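C2 toxin component I (Clostridium botulinum, PDB 2J3Z) is the enzymatic component of the binary C2 toxin, an ADP-ribosyltransferase that transfers ADP-ribose from NAD to actin of the target cell. Local coordinates at residues 57-62 with 404-409; 298-303 with 362-367; 398-403 with 421-426. The protein carries 1 engineered substitution. All blocks are in the same frame, centred on the assembly; numbering follows the deposited sequence.

Contact 1 (57-62 with 404-409)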
loop_
_atom_site.group_PDB
_atom_site.type_symbol
_atom_site.label_atom_id
_atom_site.label_comp_id
_atom_site.label_asym_id
_atom_site.label_seq_id
_atom_site.Cartn_x
_atom_site.Cartn_y
_atom_site.Cartn_z
ATOM N N SER A 57 11.517 -4.793 0.658
ATOM C CA SER A 57 11.014 -3.715 1.523
ATOM C C SER A 57 9.503 -3.636 1.460
ATOM O O SER A 57 8.869 -3.042 2.338
ATOM C CB SER A 57 11.642 -2.344 1.162
ATOM O OG SER A 57 10.986 -1.674 0.082
ATOM N N THR A 58 8.922 -4.210 0.410
ATOM C CA THR A 58 7.469 -4.332 0.334
ATOM C C THR A 58 7.042 -5.557 1.142
ATOM O O THR A 58 6.160 -5.457 2.009
ATOM C CB THR A 58 6.976 -4.440 -1.121
ATOM O OG1 THR A 58 7.452 -3.297 -1.862
ATOM C CG2 THR A 58 5.482 -4.486 -1.160
ATOM N N ASP A 59 7.668 -6.695 0.854
ATOM C CA ASP A 59 7.369 -7.974 1.510
ATOM C C ASP A 59 7.295 -7.923 3.032
ATOM O O ASP A 59 6.467 -8.608 3.625
ATOM C CB ASP A 59 8.417 -9.047 1.146
ATOM C CG ASP A 59 8.509 -9.307 -0.358
ATOM O OD1 ASP A 59 7.519 -9.032 -1.096
ATOM O OD2 ASP A 59 9.600 -9.765 -0.789
ATOM N N ILE A 60 8.182 -7.136 3.650
ATOM C CA ILE A 60 8.303 -7.130 5.104
ATOM C C ILE A 60 7.198 -6.325 5.797
ATOM O O ILE A 60 7.041 -6.439 7.016
ATOM C CB ILE A 60 9.683 -6.669 5.582
ATOM C CG1 ILE A 60 9.994 -5.227 5.122
ATOM C CG2 ILE A 60 10.724 -7.646 5.136
ATOM C CD1 ILE A 60 11.382 -4.717 5.550
ATOM N N LEU A 61 6.477 -5.503 5.022
ATOM C CA LEU A 61 5.311 -4.771 5.500
ATOM C C LEU A 61 4.098 -5.684 5.599
ATOM O O LEU A 61 3.138 -5.373 6.310
ATOM C CB LEU A 61 4.999 -3.558 4.603
ATOM C CG LEU A 61 6.091 -2.499 4.248
ATOM C CD1 LEU A 61 5.453 -1.439 3.365
ATOM C CD2 LEU A 61 6.745 -1.857 5.468
ATOM N N PHE A 62 4.148 -6.812 4.890
ATOM C CA PHE A 62 3.068 -7.799 4.890
ATOM C C PHE A 62 3.557 -9.195 5.285
ATOM O O PHE A 62 3.131 -10.213 4.753
ATOM C CB PHE A 62 2.333 -7.747 3.543
ATOM C CG PHE A 62 1.975 -6.342 3.113
ATOM C CD1 PHE A 62 2.802 -5.630 2.222
ATOM C CD2 PHE A 62 0.835 -5.717 3.613
ATOM C CE1 PHE A 62 2.482 -4.326 1.817
ATOM C CE2 PHE A 62 0.487 -4.413 3.199
ATOM C CZ PHE A 62 1.314 -3.715 2.304
ATOM N N THR A 404 -1.179 -5.881 -5.985
ATOM C CA THR A 404 0.259 -5.909 -5.975
ATOM C C THR A 404 0.753 -7.222 -5.379
ATOM O O THR A 404 0.498 -7.501 -4.186
ATOM C CB THR A 404 0.877 -4.709 -5.168
ATOM O OG1 THR A 404 0.502 -3.462 -5.780
ATOM C CG2 THR A 404 2.438 -4.831 -5.080
ATOM N N PRO A 405 1.426 -8.037 -6.216
ATOM C CA PRO A 405 1.945 -9.322 -5.774
ATOM C C PRO A 405 3.129 -9.090 -4.876
ATOM O O PRO A 405 3.897 -8.147 -5.085
ATOM C CB PRO A 405 2.385 -10.016 -7.075
ATOM C CG PRO A 405 1.809 -9.198 -8.200
ATOM C CD PRO A 405 1.711 -7.803 -7.650
ATOM N N ILE A 406 3.250 -9.952 -3.874
ATOM C CA ILE A 406 4.349 -9.892 -2.938
ATOM C C ILE A 406 4.841 -11.292 -2.619
ATOM O O ILE A 406 4.199 -12.280 -2.968
ATOM C CB ILE A 406 3.942 -9.189 -1.597
ATOM C CG1 ILE A 406 2.782 -9.927 -0.878
ATOM C CG2 ILE A 406 3.645 -7.703 -1.815
ATOM C CD1 ILE A 406 2.693 -9.572 0.613
ATOM N N THR A 407 5.983 -11.348 -1.943
ATOM C CA THR A 407 6.538 -12.581 -1.413
ATOM C C THR A 407 6.574 -12.436 0.105
ATOM O O THR A 407 7.584 -12.001 0.644
ATOM C CB THR A 407 7.909 -12.843 -2.019
ATOM O OG1 THR A 407 7.768 -12.810 -3.438
ATOM C CG2 THR A 407 8.470 -14.197 -1.596
ATOM N N SER A 408 5.455 -12.772 0.770
ATOM C CA SER A 408 5.354 -12.718 2.241
ATOM C C SER A 408 6.282 -13.723 2.909
ATOM O O SER A 408 6.478 -14.836 2.410
ATOM C CB SER A 408 3.931 -12.991 2.714
ATOM O OG SER A 408 3.722 -12.616 4.078
ATOM N N ILE A 409 6.840 -13.326 4.042
ATOM C CA ILE A 409 7.701 -14.211 4.842
ATOM C C ILE A 409 6.894 -14.746 6.019
ATOM O O ILE A 409 6.314 -13.965 6.775
ATOM C CB ILE A 409 8.978 -13.516 5.339
ATOM C CG1 ILE A 409 9.677 -12.839 4.139
ATOM C CG2 ILE A 409 9.867 -14.514 6.242
ATOM C CD1 ILE A 409 11.114 -13.210 3.888
#

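Contact 2 (298-303 with 362-367). With SO4 (sulfate ion), chain M.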
loop_
_atom_site.group_PDB
_atom_site.type_symbol
_atom_site.label_atom_id
_atom_site.label_comp_id
_atom_site.label_asym_id
_atom_site.label_seq_id
_atom_site.Cartn_x
_atom_site.Cartn_y
_atom_site.Cartn_z
ATOM N N TYR A 298 -6.738 -3.579 7.496
ATOM C CA TYR A 298 -6.413 -4.802 6.769
ATOM C C TYR A 298 -7.358 -5.948 7.085
ATOM O O TYR A 298 -7.784 -6.123 8.241
ATOM C CB TYR A 298 -4.984 -5.222 7.147
ATOM C CG TYR A 298 -3.950 -4.281 6.592
ATOM C CD1 TYR A 298 -3.462 -3.210 7.339
ATOM C CD2 TYR A 298 -3.471 -4.455 5.298
ATOM C CE1 TYR A 298 -2.508 -2.339 6.794
ATOM C CE2 TYR A 298 -2.520 -3.622 4.762
ATOM C CZ TYR A 298 -2.036 -2.564 5.488
ATOM O OH TYR A 298 -1.080 -1.749 4.886
ATOM N N ARG A 299 -7.634 -6.742 6.058
ATOM C CA ARG A 299 -8.421 -7.955 6.200
ATOM C C ARG A 299 -7.797 -9.033 5.332
ATOM O O ARG A 299 -7.884 -8.978 4.110
ATOM C CB ARG A 299 -9.878 -7.714 5.762
ATOM C CG ARG A 299 -10.788 -8.878 5.962
ATOM C CD ARG A 299 -12.282 -8.506 5.690
ATOM N NE ARG A 299 -13.064 -9.739 5.549
ATOM C CZ ARG A 299 -13.476 -10.514 6.551
ATOM N NH1 ARG A 299 -14.151 -11.623 6.283
ATOM N NH2 ARG A 299 -13.210 -10.189 7.807
ATOM N N ARG A 300 -7.159 -10.010 5.957
ATOM C CA ARG A 300 -6.628 -11.147 5.219
ATOM C C ARG A 300 -7.735 -12.193 5.067
ATOM O O ARG A 300 -8.436 -12.527 6.046
ATOM C CB ARG A 300 -5.394 -11.726 5.935
ATOM C CG ARG A 300 -4.138 -10.826 5.884
ATOM C CD ARG A 300 -2.930 -11.487 6.537
ATOM N NE ARG A 300 -1.682 -10.811 6.153
ATOM C CZ ARG A 300 -0.836 -11.243 5.206
ATOM N NH1 ARG A 300 -1.066 -12.381 4.546
ATOM N NH2 ARG A 300 0.261 -10.533 4.926
ATOM N N VAL A 301 -7.883 -12.706 3.843
ATOM C CA VAL A 301 -8.872 -13.745 3.507
ATOM C C VAL A 301 -8.248 -14.814 2.605
ATOM O O VAL A 301 -7.123 -14.642 2.110
ATOM C CB VAL A 301 -10.186 -13.161 2.821
ATOM C CG1 VAL A 301 -10.858 -12.105 3.677
ATOM C CG2 VAL A 301 -9.913 -12.620 1.387
ATOM N N ASP A 302 -8.980 -15.907 2.372
ATOM C CA ASP A 302 -8.522 -16.934 1.420
ATOM C C ASP A 302 -9.182 -16.805 0.027
ATOM O O ASP A 302 -9.718 -15.741 -0.305
ATOM C CB ASP A 302 -8.648 -18.339 2.032
ATOM C CG ASP A 302 -10.092 -18.771 2.266
ATOM O OD1 ASP A 302 -11.068 -18.060 1.893
ATOM O OD2 ASP A 302 -10.243 -19.872 2.834
ATOM N N GLY A 303 -9.138 -17.853 -0.788
ATOM C CA GLY A 303 -9.642 -17.765 -2.159
ATOM C C GLY A 303 -11.138 -17.531 -2.314
ATOM O O GLY A 303 -11.592 -16.964 -3.304
ATOM N N ARG A 362 -3.646 -15.548 1.731
ATOM C CA ARG A 362 -2.973 -14.972 0.530
ATOM C C ARG A 362 -3.506 -13.655 -0.051
ATOM O O ARG A 362 -2.795 -12.962 -0.782
ATOM C CB ARG A 362 -2.980 -16.014 -0.614
ATOM C CG ARG A 362 -1.991 -17.143 -0.437
ATOM C CD ARG A 362 -2.192 -18.235 -1.470
ATOM N NE ARG A 362 -1.197 -19.307 -1.347
ATOM C CZ ARG A 362 -1.341 -20.393 -0.584
ATOM N NH1 ARG A 362 -0.377 -21.289 -0.537
ATOM N NH2 ARG A 362 -2.441 -20.588 0.140
ATOM N N PHE A 363 -4.756 -13.327 0.267
ATOM C CA PHE A 363 -5.435 -12.184 -0.323
ATOM C C PHE A 363 -5.590 -11.145 0.792
ATOM O O PHE A 363 -6.380 -11.322 1.724
ATOM C CB PHE A 363 -6.799 -12.611 -0.918
ATOM C CG PHE A 363 -6.710 -13.791 -1.870
ATOM C CD1 PHE A 363 -6.706 -13.593 -3.245
ATOM C CD2 PHE A 363 -6.609 -15.109 -1.378
ATOM C CE1 PHE A 363 -6.617 -14.678 -4.118
ATOM C CE2 PHE A 363 -6.497 -16.195 -2.240
ATOM C CZ PHE A 363 -6.508 -15.983 -3.619
ATOM N N ILE A 364 -4.815 -10.072 0.681
ATOM C CA ILE A 364 -4.645 -9.104 1.726
ATOM C C ILE A 364 -5.327 -7.876 1.239
ATOM O O ILE A 364 -4.754 -7.155 0.431
ATOM C CB ILE A 364 -3.133 -8.765 1.951
ATOM C CG1 ILE A 364 -2.298 -10.023 2.222
ATOM C CG2 ILE A 364 -2.960 -7.755 3.092
ATOM C CD1 ILE A 364 -0.785 -9.872 1.882
ATOM N N PHE A 365 -6.565 -7.656 1.691
ATOM C CA PHE A 365 -7.274 -6.420 1.415
ATOM C C PHE A 365 -6.643 -5.253 2.207
ATOM O O PHE A 365 -6.545 -5.298 3.448
ATOM C CB PHE A 365 -8.726 -6.540 1.841
ATOM C CG PHE A 365 -9.600 -7.298 0.885
ATOM C CD1 PHE A 365 -9.845 -6.810 -0.404
ATOM C CD2 PHE A 365 -10.219 -8.482 1.290
ATOM C CE1 PHE A 365 -10.686 -7.503 -1.280
ATOM C CE2 PHE A 365 -11.052 -9.189 0.408
ATOM C CZ PHE A 365 -11.287 -8.691 -0.870
ATOM N N ARG A 366 -6.218 -4.227 1.489
ATOM C CA ARG A 366 -5.705 -3.013 2.093
ATOM C C ARG A 366 -6.780 -1.964 1.808
ATOM O O ARG A 366 -6.907 -1.448 0.678
ATOM C CB ARG A 366 -4.340 -2.650 1.514
ATOM C CG ARG A 366 -3.750 -1.346 2.001
ATOM C CD ARG A 366 -2.266 -1.178 1.533
ATOM N NE ARG A 366 -1.724 0.103 1.957
ATOM C CZ ARG A 366 -1.755 1.226 1.230
ATOM N NH1 ARG A 366 -2.293 1.223 0.010
ATOM N NH2 ARG A 366 -1.242 2.368 1.718
ATOM N N LEU A 367 -7.537 -1.666 2.869
ATOM C CA LEU A 367 -8.822 -0.982 2.782
ATOM C C LEU A 367 -8.714 0.446 3.200
ATOM O O LEU A 367 -8.292 0.738 4.305
ATOM C CB LEU A 367 -9.835 -1.664 3.709
ATOM C CG LEU A 367 -10.767 -2.804 3.276
ATOM C CD1 LEU A 367 -10.557 -3.401 1.867
ATOM C CD2 LEU A 367 -10.734 -3.873 4.327
HETATM S S SO4 M . -14.955 -14.012 8.993
HETATM O O1 SO4 M . -15.520 -13.578 7.718
HETATM O O2 SO4 M . -13.541 -14.390 8.863
HETATM O O3 SO4 M . -15.036 -12.891 9.943
HETATM O O4 SO4 M . -15.677 -15.194 9.467
#

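Contact 3 (398-403 with 421-426)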
loop_
_atom_site.group_PDB
_atom_site.type_symbol
_atom_site.label_atom_id
_atom_site.label_comp_id
_atom_site.label_asym_id
_atom_site.label_seq_id
_atom_site.Cartn_x
_atom_site.Cartn_y
_atom_site.Cartn_z
ATOM N N PHE A 398 -16.001 -3.553 -0.991
ATOM C CA PHE A 398 -14.586 -3.278 -1.163
ATOM C C PHE A 398 -14.390 -3.068 -2.661
ATOM O O PHE A 398 -14.481 -4.035 -3.416
ATOM C CB PHE A 398 -13.711 -4.443 -0.674
ATOM C CG PHE A 398 -13.902 -4.814 0.794
ATOM C CD1 PHE A 398 -13.551 -6.088 1.246
ATOM C CD2 PHE A 398 -14.422 -3.903 1.726
ATOM C CE1 PHE A 398 -13.712 -6.455 2.622
ATOM C CE2 PHE A 398 -14.593 -4.258 3.070
ATOM C CZ PHE A 398 -14.227 -5.538 3.525
ATOM N N LYS A 399 -14.141 -1.832 -3.101
ATOM C CA LYS A 399 -13.895 -1.599 -4.546
ATOM C C LYS A 399 -12.413 -1.572 -4.849
ATOM O O LYS A 399 -11.728 -0.646 -4.441
ATOM C CB LYS A 399 -14.546 -0.322 -5.079
ATOM C CG LYS A 399 -14.378 -0.178 -6.591
ATOM C CD LYS A 399 -15.320 0.849 -7.174
ATOM C CE LYS A 399 -14.983 1.185 -8.647
ATOM N NZ LYS A 399 -15.373 0.082 -9.599
ATOM N N ILE A 400 -11.952 -2.570 -5.596
ATOM C CA ILE A 400 -10.510 -2.823 -5.828
ATOM C C ILE A 400 -9.959 -1.837 -6.861
ATOM O O ILE A 400 -10.537 -1.684 -7.933
ATOM C CB ILE A 400 -10.248 -4.298 -6.279
ATOM C CG1 ILE A 400 -10.766 -5.302 -5.237
ATOM C CG2 ILE A 400 -8.759 -4.545 -6.579
ATOM C CD1 ILE A 400 -10.745 -6.787 -5.752
ATOM N N PHE A 401 -8.882 -1.139 -6.527
ATOM C CA PHE A 401 -8.248 -0.233 -7.495
ATOM C C PHE A 401 -6.800 -0.651 -7.877
ATOM O O PHE A 401 -6.265 -0.158 -8.863
ATOM C CB PHE A 401 -8.345 1.246 -7.069
ATOM C CG PHE A 401 -7.601 1.590 -5.787
ATOM C CD1 PHE A 401 -6.335 2.182 -5.832
ATOM C CD2 PHE A 401 -8.187 1.360 -4.532
ATOM C CE1 PHE A 401 -5.651 2.505 -4.667
ATOM C CE2 PHE A 401 -7.514 1.674 -3.340
ATOM C CZ PHE A 401 -6.237 2.259 -3.415
ATOM N N ARG A 402 -6.189 -1.561 -7.128
ATOM C CA ARG A 402 -4.814 -1.983 -7.426
ATOM C C ARG A 402 -4.484 -3.304 -6.753
ATOM O O ARG A 402 -4.874 -3.513 -5.606
ATOM C CB ARG A 402 -3.785 -0.919 -6.973
ATOM C CG ARG A 402 -2.338 -1.266 -7.279
ATOM C CD ARG A 402 -1.392 -0.143 -6.912
ATOM N NE ARG A 402 -1.246 -0.023 -5.467
ATOM C CZ ARG A 402 -0.411 0.806 -4.860
ATOM N NH1 ARG A 402 0.367 1.607 -5.576
ATOM N NH2 ARG A 402 -0.349 0.823 -3.531
ATOM N N ILE A 403 -3.764 -4.178 -7.458
ATOM C CA ILE A 403 -3.378 -5.489 -6.925
ATOM C C ILE A 403 -1.876 -5.724 -7.110
ATOM O O ILE A 403 -1.377 -5.752 -8.238
ATOM C CB ILE A 403 -4.215 -6.669 -7.527
ATOM C CG1 ILE A 403 -5.698 -6.475 -7.231
ATOM C CG2 ILE A 403 -3.748 -7.999 -6.966
ATOM C CD1 ILE A 403 -6.664 -7.179 -8.159
ATOM N N ILE A 421 -4.229 -6.336 -2.013
ATOM C CA ILE A 421 -5.395 -5.893 -2.783
ATOM C C ILE A 421 -5.856 -4.559 -2.229
ATOM O O ILE A 421 -6.514 -4.491 -1.183
ATOM C CB ILE A 421 -6.519 -6.941 -2.725
ATOM C CG1 ILE A 421 -6.006 -8.281 -3.237
ATOM C CG2 ILE A 421 -7.745 -6.497 -3.492
ATOM C CD1 ILE A 421 -7.023 -9.434 -3.048
ATOM N N ASP A 422 -5.489 -3.492 -2.935
ATOM C CA ASP A 422 -5.935 -2.159 -2.609
ATOM C C ASP A 422 -7.392 -1.935 -2.981
ATOM O O ASP A 422 -7.763 -2.018 -4.159
ATOM C CB ASP A 422 -5.056 -1.125 -3.312
ATOM C CG ASP A 422 -3.760 -0.889 -2.571
ATOM O OD1 ASP A 422 -3.840 -0.674 -1.343
ATOM O OD2 ASP A 422 -2.679 -0.912 -3.202
ATOM N N ALA A 423 -8.209 -1.635 -1.965
ATOM C CA ALA A 423 -9.605 -1.312 -2.185
ATOM C C ALA A 423 -10.050 -0.202 -1.247
ATOM O O ALA A 423 -9.481 -0.019 -0.150
ATOM C CB ALA A 423 -10.521 -2.576 -2.009
ATOM N N GLU A 424 -11.057 0.517 -1.728
ATOM C CA GLU A 424 -11.843 1.460 -0.961
ATOM C C GLU A 424 -13.086 0.818 -0.360
ATOM O O GLU A 424 -13.870 0.179 -1.076
ATOM C CB GLU A 424 -12.344 2.548 -1.884
ATOM C CG GLU A 424 -11.262 3.450 -2.427
ATOM C CD GLU A 424 -11.861 4.584 -3.228
ATOM O OE1 GLU A 424 -12.853 5.221 -2.779
ATOM O OE2 GLU A 424 -11.335 4.818 -4.319
ATOM N N GLY A 425 -13.267 0.999 0.949
ATOM C CA GLY A 425 -14.495 0.616 1.621
ATOM C C GLY A 425 -15.579 1.569 1.183
ATOM O O GLY A 425 -15.420 2.771 1.344
ATOM N N ILE A 426 -16.661 1.032 0.613
ATOM C CA ILE A 426 -17.811 1.824 0.102
ATOM C C ILE A 426 -19.092 1.323 0.772
ATOM O O ILE A 426 -19.318 0.103 0.848
ATOM C CB ILE A 426 -17.998 1.693 -1.433
ATOM C CG1 ILE A 426 -16.705 2.036 -2.193
ATOM C CG2 ILE A 426 -19.107 2.602 -1.907
ATOM C CD1 ILE A 426 -16.869 2.145 -3.722
#

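Contact 1 (57-62 with 404-409)
The last part of helix 47-59 and the residues that follow it lie against strand 404-409, and the backbones come closest where the CA atoms of Asp59 and Ser408 stand 5.2 Å apart. Two hydrogen bonds tie side chain to backbone in opposite senses. From the helical side, Asp59 sends its carboxylate down to the strand, where OD1 takes the N-H of Thr407 at 2.9 Å in a nearly straight bond (167°). That N-H arrives from well above the carboxylate plane, 63° out of it. The carboxylate lies against the backbone of Thr407, whose O is 3.0 Å from CG of Asp59, an approach of two acceptor groups and not a hydrogen bond. From the strand side, the hydroxyl of Ser408 donates to the backbone O of Phe62 at 2.6 Å, fastening the chain beyond the helix. Next to these bonds, one residue before Thr407, Ile406 supplies the apolar contact. With chi1 at 60° its CG1 is wedged between the backbone N and the carbonyl carbon, and this sends CD1 to within 3.5 Å of Phe62 CB, while the CG2 branch meets Thr58 CG2 at 3.8 Å. The side chains of Phe62 and Ile406 cross at about a right angle. Thr58 turns its hydroxyl back to Asp54 O within the helix and keeps its methyl for the strand. Around the contact, the Phe62 ring meets Phe144 edge-to-face, Ile406 also packs on Val420 of strand 414-426, and Ile60 points to the other side, among helices 65-73 and 77-89.

Contact 2 (298-303 with 362-367)
Phe363 O is approached by two groups of the neighbouring strand: the N-H of Val301, which bonds to it at 2.9 Å and 167°, and the CA-H of Arg300, whose CA lies 3.5 Å away. Phe365 O is treated in the same way, taking the N-H of Arg299 on a lone pair and a CA-H contact from Tyr298. Arg299 with Phe365 and Val301 with Phe363 are thus the hydrogen-bonded pairs of two antiparallel strands, whose directions differ by 161°. On the face bearing Arg300 and Ile364, the guanidinium of Arg300 lies flat over the isoleucine, with Ile364 CG1 3.4 Å from its plane and over its centre. NE goes to Ser353 O and NH1 to Gln418. Farther along this face, Tyr298 and Arg366 run side by side, and CE2 of the ring meets Arg366 CG at 3.8 Å. Asp220 takes the Tyr298 hydroxyl on one oxygen and Arg366 NE on the other, while Asp422 and Glu218 hold the two remaining nitrogens, so this buried arginine is surrounded by carboxylates. On the reverse face Val301 CG2 touches Phe365 CE2 at 3.7 Å, and Arg299, with CG anti to the backbone N (chi1 -176°) and the chain extended as far as NE, reaches outward until NH1 bonds O1 of a sulfate at 2.8 Å, probably a crystallisation component, that Arg265 also binds. Strand 295-301 thus edges the sheet, and Arg299 NH2 bonds Ser348 O, first in the Ser-Thr-Ser run of strand 347-350, consistent with the arginine and Ser-Thr-Ser elements of Arg-Ser-Glu ADP-ribosyltransferases.

Contact 3 (398-403 with 421-426)
A bend at chi3 (72°) folds the end of Arg402 over toward Asp422, and chi1 of 64° in Phe401 lays that ring against the same aspartate. Both residues face Asp422, which makes this a classic beta bulge in the hairpin of strands 397-411 and 414-426. Asp422 O accepts Phe401 N at 2.8 Å and, weakly, the N-H of Arg402; its own N-H returns to Arg402 O at 2.7 Å. The side chains then close a salt bridge in which the arginine comes side-on, giving NE (2.8 Å) and NH2 (2.9 Å) to one oxygen, Asp422 OD2. Both nitrogens approach from the same face of the carboxylate, one on its anti and one on its syn side. The other oxygen, OD1, is left to Arg366 on strand 363-369, and Arg402 NH1 reaches Glu108 O, so both members of the buried ion pair have further partners. Phe401 takes part through its ring face: Asp422 CB stands over it in a CH-pi contact, 3.8 Å from the centroid. Beyond the bulge, regular pairing resumes with Lys399 and Glu424 exchanging backbone bonds. The face with Phe398, Ile400 and Ala423 is apolar, and there Ile400 CG1 meets Ile421 CG2 at 3.7 Å. At the far end Ile426 lies alongside Lys399, its CD1 3.7 Å from Lys399 CB.

How the contacts relate
Starting from the N terminus, residues 57-62 open contact 1, which closes only at 404-409 after most of the chain has passed, so it joins helix 47-59 and what follows it to the sheet of the C-terminal half. Contact 2 is nested inside that long loop, pairing strand 295-301 with strand 363-369. Contact 3 follows contact 2 in series, as a hairpin closure, and crosses contact 1 because 404-409 falls between 398-403 and 421-426. Strand 397-411 serves contacts 1 and 3 in turn, and strand 414-426 lies between it and strand 363-369, with Ile421 pairing to Ile364 and Arg366. All three therefore meet on one sheet.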